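Long-range contact in cytochrome C (Marichromatium purpuratum 984, PDB 5LO9), which probably oxidises thiosulfate to tetrathionate, and may run the reverse reaction, passing electrons along four c-type hemes of a fused TsdBA protein: residues 47-61 and 150-163. Sequence-based numbering, arbitrary orientation.
Sequences YLATQIERFRAGQRS and QLQAWGTGRRHGEP. With HEC (heme c), chain D; PGO (S-1,2-propanediol), chain I; PGO (S-1,2-propanediol), chain P.
Arg60 and Arg159 stack their guanidinium groups flat on one another, centres 3.9 Å apart and planes within 9°; the propionates of two hemes, bonded by Arg159 and Arg60, would probably offset the closeness of like charges. Arg159 reaches this place with its CG anti to the backbone N (chi1 -180°) and its chain fully extended. Trp154 CH2 lies over the centre of the opposite face of the Arg159 guanidinium, and Phe55 CZ over the opposite face of Arg60, toward its rim.

Hydrogen bonds to carboxylates and amides hold the two stacked groups in their orientation. Arg159 NH1 gives a nearly straight bond (173°) to O2A of one heme propionate, and its NH2 binds O1D of the other at 2.9 Å. Arg54 joins from 47-61, NE to O1D and NH2 to O2D (3.0 Å). Arg60 NH1 donates to Gln51 OE1 (2.8 Å), mirrored by Arg159 NH1 to Gln150 OE1, while a second heme also accepts from Arg60.

Between the loops, His160 N donates to Gln59 O at 3.1 Å; Gln59 CA also lies over the His160 ring in a CH-pi contact.

The contact thus joins helices 45-57 and 144-156, with the loops after them, across two cytochrome c domains; helix 74-86 packs against the former, helix 166-171 against the latter.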
# COMPACT_ATOMS: atom_id res chain seq x y z
N TYR A 47 -12.68 -36.75 29.70
CA TYR A 47 -11.25 -36.91 29.49
C TYR A 47 -10.66 -37.77 30.61
O TYR A 47 -9.94 -38.74 30.34
CB TYR A 47 -10.55 -35.56 29.41
CG TYR A 47 -9.05 -35.71 29.32
CD1 TYR A 47 -8.42 -36.01 28.11
CD2 TYR A 47 -8.25 -35.58 30.46
CE1 TYR A 47 -7.00 -36.16 28.04
CE2 TYR A 47 -6.89 -35.76 30.40
CZ TYR A 47 -6.27 -36.06 29.20
OH TYR A 47 -4.92 -36.23 29.22
N LEU A 48 -11.01 -37.45 31.86
CA LEU A 48 -10.51 -38.24 32.98
C LEU A 48 -10.86 -39.71 32.79
O LEU A 48 -10.01 -40.60 32.90
CB LEU A 48 -11.08 -37.71 34.28
CG LEU A 48 -10.67 -36.31 34.72
CD1 LEU A 48 -11.56 -35.80 35.90
CD2 LEU A 48 -9.15 -36.30 35.05
N ALA A 49 -12.11 -39.99 32.47
CA ALA A 49 -12.52 -41.36 32.29
C ALA A 49 -11.78 -42.02 31.14
O ALA A 49 -11.43 -43.20 31.22
CB ALA A 49 -14.01 -41.40 32.05
N THR A 50 -11.58 -41.31 30.04
CA THR A 50 -10.82 -41.87 28.92
C THR A 50 -9.40 -42.19 29.35
O THR A 50 -8.84 -43.22 28.97
CB THR A 50 -10.83 -40.91 27.73
OG1 THR A 50 -12.13 -40.87 27.17
CG2 THR A 50 -9.85 -41.35 26.63
N GLN A 51 -8.80 -41.34 30.17
CA GLN A 51 -7.43 -41.59 30.59
C GLN A 51 -7.36 -42.79 31.53
O GLN A 51 -6.42 -43.57 31.46
CB GLN A 51 -6.82 -40.34 31.25
CG GLN A 51 -6.59 -39.15 30.27
CD GLN A 51 -6.01 -39.61 28.96
OE1 GLN A 51 -5.00 -40.32 28.94
NE2 GLN A 51 -6.68 -39.25 27.87
N ILE A 52 -8.32 -42.93 32.44
CA ILE A 52 -8.34 -44.12 33.28
C ILE A 52 -8.45 -45.36 32.40
O ILE A 52 -7.76 -46.36 32.60
CB ILE A 52 -9.48 -44.02 34.32
CG1 ILE A 52 -9.10 -42.99 35.39
CG2 ILE A 52 -9.72 -45.33 35.00
CD1 ILE A 52 -10.24 -42.46 36.23
N GLU A 53 -9.27 -45.29 31.37
CA GLU A 53 -9.42 -46.43 30.49
C GLU A 53 -8.19 -46.62 29.62
O GLU A 53 -7.90 -47.76 29.22
CB GLU A 53 -10.68 -46.28 29.63
CG GLU A 53 -11.96 -46.66 30.39
CD GLU A 53 -13.28 -46.15 29.73
OE1 GLU A 53 -13.25 -45.59 28.60
OE2 GLU A 53 -14.37 -46.30 30.36
N ARG A 54 -7.44 -45.55 29.33
CA ARG A 54 -6.18 -45.72 28.60
C ARG A 54 -5.21 -46.55 29.40
O ARG A 54 -4.54 -47.44 28.86
CB ARG A 54 -5.53 -44.38 28.26
CG ARG A 54 -6.21 -43.58 27.18
CD ARG A 54 -5.24 -42.91 26.23
NE ARG A 54 -5.91 -41.84 25.52
CZ ARG A 54 -6.76 -42.04 24.52
NH1 ARG A 54 -7.04 -43.27 24.09
NH2 ARG A 54 -7.34 -41.02 23.94
N PHE A 55 -5.10 -46.25 30.71
CA PHE A 55 -4.25 -47.03 31.60
C PHE A 55 -4.67 -48.50 31.56
O PHE A 55 -3.83 -49.39 31.45
CB PHE A 55 -4.38 -46.49 33.01
CG PHE A 55 -3.54 -45.29 33.32
CD1 PHE A 55 -2.19 -45.41 33.49
CD2 PHE A 55 -4.13 -44.05 33.51
CE1 PHE A 55 -1.43 -44.32 33.81
CE2 PHE A 55 -3.37 -42.94 33.82
CZ PHE A 55 -2.03 -43.07 33.95
N ARG A 56 -5.98 -48.75 31.62
CA ARG A 56 -6.51 -50.11 31.65
C ARG A 56 -6.26 -50.87 30.36
O ARG A 56 -6.11 -52.10 30.39
CB ARG A 56 -8.00 -50.04 31.97
CG ARG A 56 -8.21 -49.62 33.41
CD ARG A 56 -9.55 -49.04 33.62
NE ARG A 56 -10.68 -49.97 33.56
CZ ARG A 56 -11.18 -50.59 34.62
NH1 ARG A 56 -10.63 -50.43 35.80
NH2 ARG A 56 -12.25 -51.37 34.50
N ALA A 57 -6.25 -50.17 29.24
CA ALA A 57 -6.04 -50.72 27.91
C ALA A 57 -4.56 -50.89 27.53
O ALA A 57 -4.25 -51.52 26.51
CB ALA A 57 -6.73 -49.81 26.89
N GLY A 58 -3.64 -50.32 28.31
CA GLY A 58 -2.24 -50.38 27.98
C GLY A 58 -1.74 -49.30 27.06
O GLY A 58 -0.58 -49.36 26.65
N GLN A 59 -2.57 -48.33 26.72
CA GLN A 59 -2.07 -47.16 26.00
C GLN A 59 -1.28 -46.21 26.90
O GLN A 59 -0.60 -45.31 26.40
CB GLN A 59 -3.23 -46.44 25.40
CG GLN A 59 -4.05 -47.34 24.56
CD GLN A 59 -5.28 -46.63 24.09
OE1 GLN A 59 -5.89 -45.85 24.83
NE2 GLN A 59 -5.65 -46.87 22.86
N ARG A 60 -1.41 -46.36 28.22
CA ARG A 60 -0.63 -45.62 29.19
C ARG A 60 -0.17 -46.57 30.27
O ARG A 60 -0.91 -47.48 30.67
CB ARG A 60 -1.45 -44.52 29.84
CG ARG A 60 -1.65 -43.32 29.01
CD ARG A 60 -2.44 -42.32 29.82
NE ARG A 60 -1.61 -41.57 30.74
CZ ARG A 60 -2.01 -40.47 31.35
NH1 ARG A 60 -3.24 -39.99 31.11
NH2 ARG A 60 -1.20 -39.83 32.19
N SER A 61 1.05 -46.36 30.75
CA SER A 61 1.61 -47.21 31.79
C SER A 61 2.41 -46.35 32.75
O SER A 61 3.22 -45.52 32.33
CB SER A 61 2.49 -48.31 31.18
OG SER A 61 1.79 -48.95 30.11
N GLN A 150 4.87 -36.90 30.22
CA GLN A 150 4.04 -37.23 29.06
C GLN A 150 4.79 -36.99 27.76
O GLN A 150 4.74 -37.80 26.82
CB GLN A 150 2.75 -36.41 29.09
CG GLN A 150 1.91 -36.55 30.35
CD GLN A 150 1.87 -37.96 30.91
OE1 GLN A 150 1.35 -38.88 30.28
NE2 GLN A 150 2.37 -38.13 32.10
N LEU A 151 5.51 -35.86 27.67
CA LEU A 151 6.20 -35.58 26.42
C LEU A 151 7.31 -36.58 26.20
O LEU A 151 7.50 -37.08 25.08
CB LEU A 151 6.74 -34.14 26.42
CG LEU A 151 5.74 -32.99 26.40
CD1 LEU A 151 6.49 -31.63 26.53
CD2 LEU A 151 4.90 -33.02 25.14
N GLN A 152 8.02 -36.95 27.26
CA GLN A 152 9.02 -38.00 27.13
C GLN A 152 8.37 -39.32 26.73
O GLN A 152 8.93 -40.07 25.92
CB GLN A 152 9.77 -38.13 28.44
CG GLN A 152 10.79 -37.04 28.64
CD GLN A 152 11.34 -37.00 30.05
OE1 GLN A 152 10.68 -37.36 31.04
NE2 GLN A 152 12.55 -36.50 30.16
N ALA A 153 7.18 -39.60 27.25
CA ALA A 153 6.50 -40.84 26.92
C ALA A 153 6.12 -40.90 25.45
O ALA A 153 6.43 -41.87 24.77
CB ALA A 153 5.25 -41.01 27.79
N TRP A 154 5.48 -39.86 24.94
CA TRP A 154 5.04 -39.91 23.56
C TRP A 154 6.24 -39.96 22.62
O TRP A 154 6.19 -40.60 21.56
CB TRP A 154 4.16 -38.71 23.23
CG TRP A 154 2.70 -38.92 23.36
CD1 TRP A 154 1.94 -39.83 22.70
CD2 TRP A 154 1.81 -38.18 24.18
NE1 TRP A 154 0.62 -39.71 23.06
CE2 TRP A 154 0.51 -38.71 23.97
CE3 TRP A 154 1.97 -37.12 25.06
CZ2 TRP A 154 -0.61 -38.20 24.61
CZ3 TRP A 154 0.85 -36.63 25.70
CH2 TRP A 154 -0.42 -37.17 25.48
N GLY A 155 7.33 -39.27 23.00
CA GLY A 155 8.49 -39.20 22.13
C GLY A 155 9.23 -40.51 22.02
O GLY A 155 10.06 -40.67 21.12
N THR A 156 8.95 -41.45 22.92
CA THR A 156 9.55 -42.77 22.89
C THR A 156 8.55 -43.90 22.69
O THR A 156 8.97 -45.05 22.53
CB THR A 156 10.35 -43.00 24.18
OG1 THR A 156 9.49 -42.94 25.34
CG2 THR A 156 11.41 -42.00 24.32
N GLY A 157 7.24 -43.62 22.62
CA GLY A 157 6.23 -44.63 22.36
C GLY A 157 5.66 -45.32 23.58
O GLY A 157 4.84 -46.22 23.44
N ARG A 158 6.04 -44.88 24.77
CA ARG A 158 5.48 -45.37 26.02
C ARG A 158 4.12 -44.74 26.34
O ARG A 158 3.58 -44.97 27.43
CB ARG A 158 6.51 -45.09 27.13
CG ARG A 158 7.88 -45.79 26.92
CD ARG A 158 8.96 -45.21 27.82
NE ARG A 158 10.11 -46.14 27.88
CZ ARG A 158 11.31 -45.99 27.30
NH1 ARG A 158 11.65 -44.91 26.57
NH2 ARG A 158 12.23 -46.93 27.48
N ARG A 159 3.59 -43.91 25.45
CA ARG A 159 2.21 -43.44 25.49
C ARG A 159 1.69 -43.33 24.07
O ARG A 159 2.39 -42.83 23.18
CB ARG A 159 2.04 -42.06 26.15
CG ARG A 159 0.57 -41.61 26.17
CD ARG A 159 0.29 -40.49 27.11
NE ARG A 159 -1.09 -40.02 27.01
CZ ARG A 159 -1.60 -39.04 27.76
NH1 ARG A 159 -0.86 -38.42 28.67
NH2 ARG A 159 -2.86 -38.65 27.59
N HIS A 160 0.46 -43.82 23.86
CA HIS A 160 -0.11 -43.78 22.52
C HIS A 160 -1.63 -43.85 22.66
O HIS A 160 -2.19 -43.69 23.75
CB HIS A 160 0.49 -44.89 21.66
CG HIS A 160 0.37 -46.24 22.27
ND1 HIS A 160 -0.61 -47.14 21.89
CD2 HIS A 160 1.07 -46.83 23.27
CE1 HIS A 160 -0.50 -48.23 22.62
NE2 HIS A 160 0.51 -48.07 23.47
N GLY A 161 -2.30 -44.02 21.52
CA GLY A 161 -3.74 -44.26 21.48
C GLY A 161 -4.61 -43.04 21.24
O GLY A 161 -5.80 -43.20 20.95
N GLU A 162 -4.04 -41.84 21.27
CA GLU A 162 -4.84 -40.65 21.11
C GLU A 162 -5.26 -40.49 19.65
O GLU A 162 -4.65 -41.05 18.75
CB GLU A 162 -4.05 -39.44 21.60
CG GLU A 162 -2.95 -38.87 20.64
CD GLU A 162 -1.67 -39.64 20.59
OE1 GLU A 162 -1.48 -40.59 21.37
OE2 GLU A 162 -0.81 -39.23 19.77
N PRO A 163 -6.33 -39.73 19.39
CA PRO A 163 -6.83 -39.58 18.02
C PRO A 163 -5.76 -39.11 17.06
O PRO A 163 -4.95 -38.24 17.37
CB PRO A 163 -7.93 -38.52 18.17
CG PRO A 163 -8.36 -38.60 19.61
CD PRO A 163 -7.14 -38.98 20.37
FE HEC D . -1.09 -31.79 23.01
CHA HEC D . -2.55 -34.05 25.23
CHB HEC D . 1.47 -31.19 25.33
CHC HEC D . 0.31 -29.42 20.87
CHD HEC D . -3.46 -32.61 20.60
NA HEC D . -0.64 -32.49 24.93
C1A HEC D . -1.34 -33.38 25.63
C2A HEC D . -0.76 -33.69 26.95
C3A HEC D . 0.45 -32.85 26.98
C4A HEC D . 0.42 -32.15 25.67
CMA HEC D . 1.45 -32.76 28.10
CAA HEC D . -1.24 -34.62 28.03
CBA HEC D . -2.13 -33.85 28.99
CGA HEC D . -2.57 -34.73 30.14
O1A HEC D . -3.47 -34.32 30.90
O2A HEC D . -2.02 -35.85 30.28
NB HEC D . 0.58 -30.54 23.09
C1B HEC D . 1.47 -30.44 24.08
C2B HEC D . 2.53 -29.44 23.81
C3B HEC D . 2.19 -28.93 22.47
C4B HEC D . 0.97 -29.69 22.14
CMB HEC D . 3.69 -29.07 24.70
CAB HEC D . 2.86 -27.89 21.64
CBB HEC D . 4.30 -28.25 21.42
NC HEC D . -1.50 -31.12 21.09
C1C HEC D . -0.86 -30.17 20.42
C2C HEC D . -1.42 -29.91 19.08
C3C HEC D . -2.53 -30.87 18.97
C4C HEC D . -2.47 -31.56 20.29
CMC HEC D . -0.90 -28.91 18.09
CAC HEC D . -3.55 -31.08 17.88
CBC HEC D . -3.09 -31.07 16.45
ND HEC D . -2.71 -33.09 22.92
C1D HEC D . -3.51 -33.29 21.89
C2D HEC D . -4.56 -34.29 22.15
C3D HEC D . -4.32 -34.72 23.51
C4D HEC D . -3.13 -33.90 23.89
CMD HEC D . -5.61 -34.76 21.24
CAD HEC D . -5.10 -35.75 24.29
CBD HEC D . -4.45 -37.13 24.20
CGD HEC D . -5.36 -38.22 24.74
O1D HEC D . -4.81 -39.09 25.44
O2D HEC D . -6.60 -38.21 24.48
C1 PGO I . -10.67 -43.50 22.03
C2 PGO I . -10.27 -42.08 21.58
C3 PGO I . -8.87 -42.09 20.93
O1 PGO I . -9.46 -44.30 22.13
O2 PGO I . -10.32 -41.12 22.67
C1 PGO P . 12.70 -36.62 19.69
C2 PGO P . 12.80 -37.94 18.90
C3 PGO P . 13.27 -37.69 17.45
O1 PGO P . 11.90 -36.78 20.87
O2 PGO P . 11.54 -38.64 18.99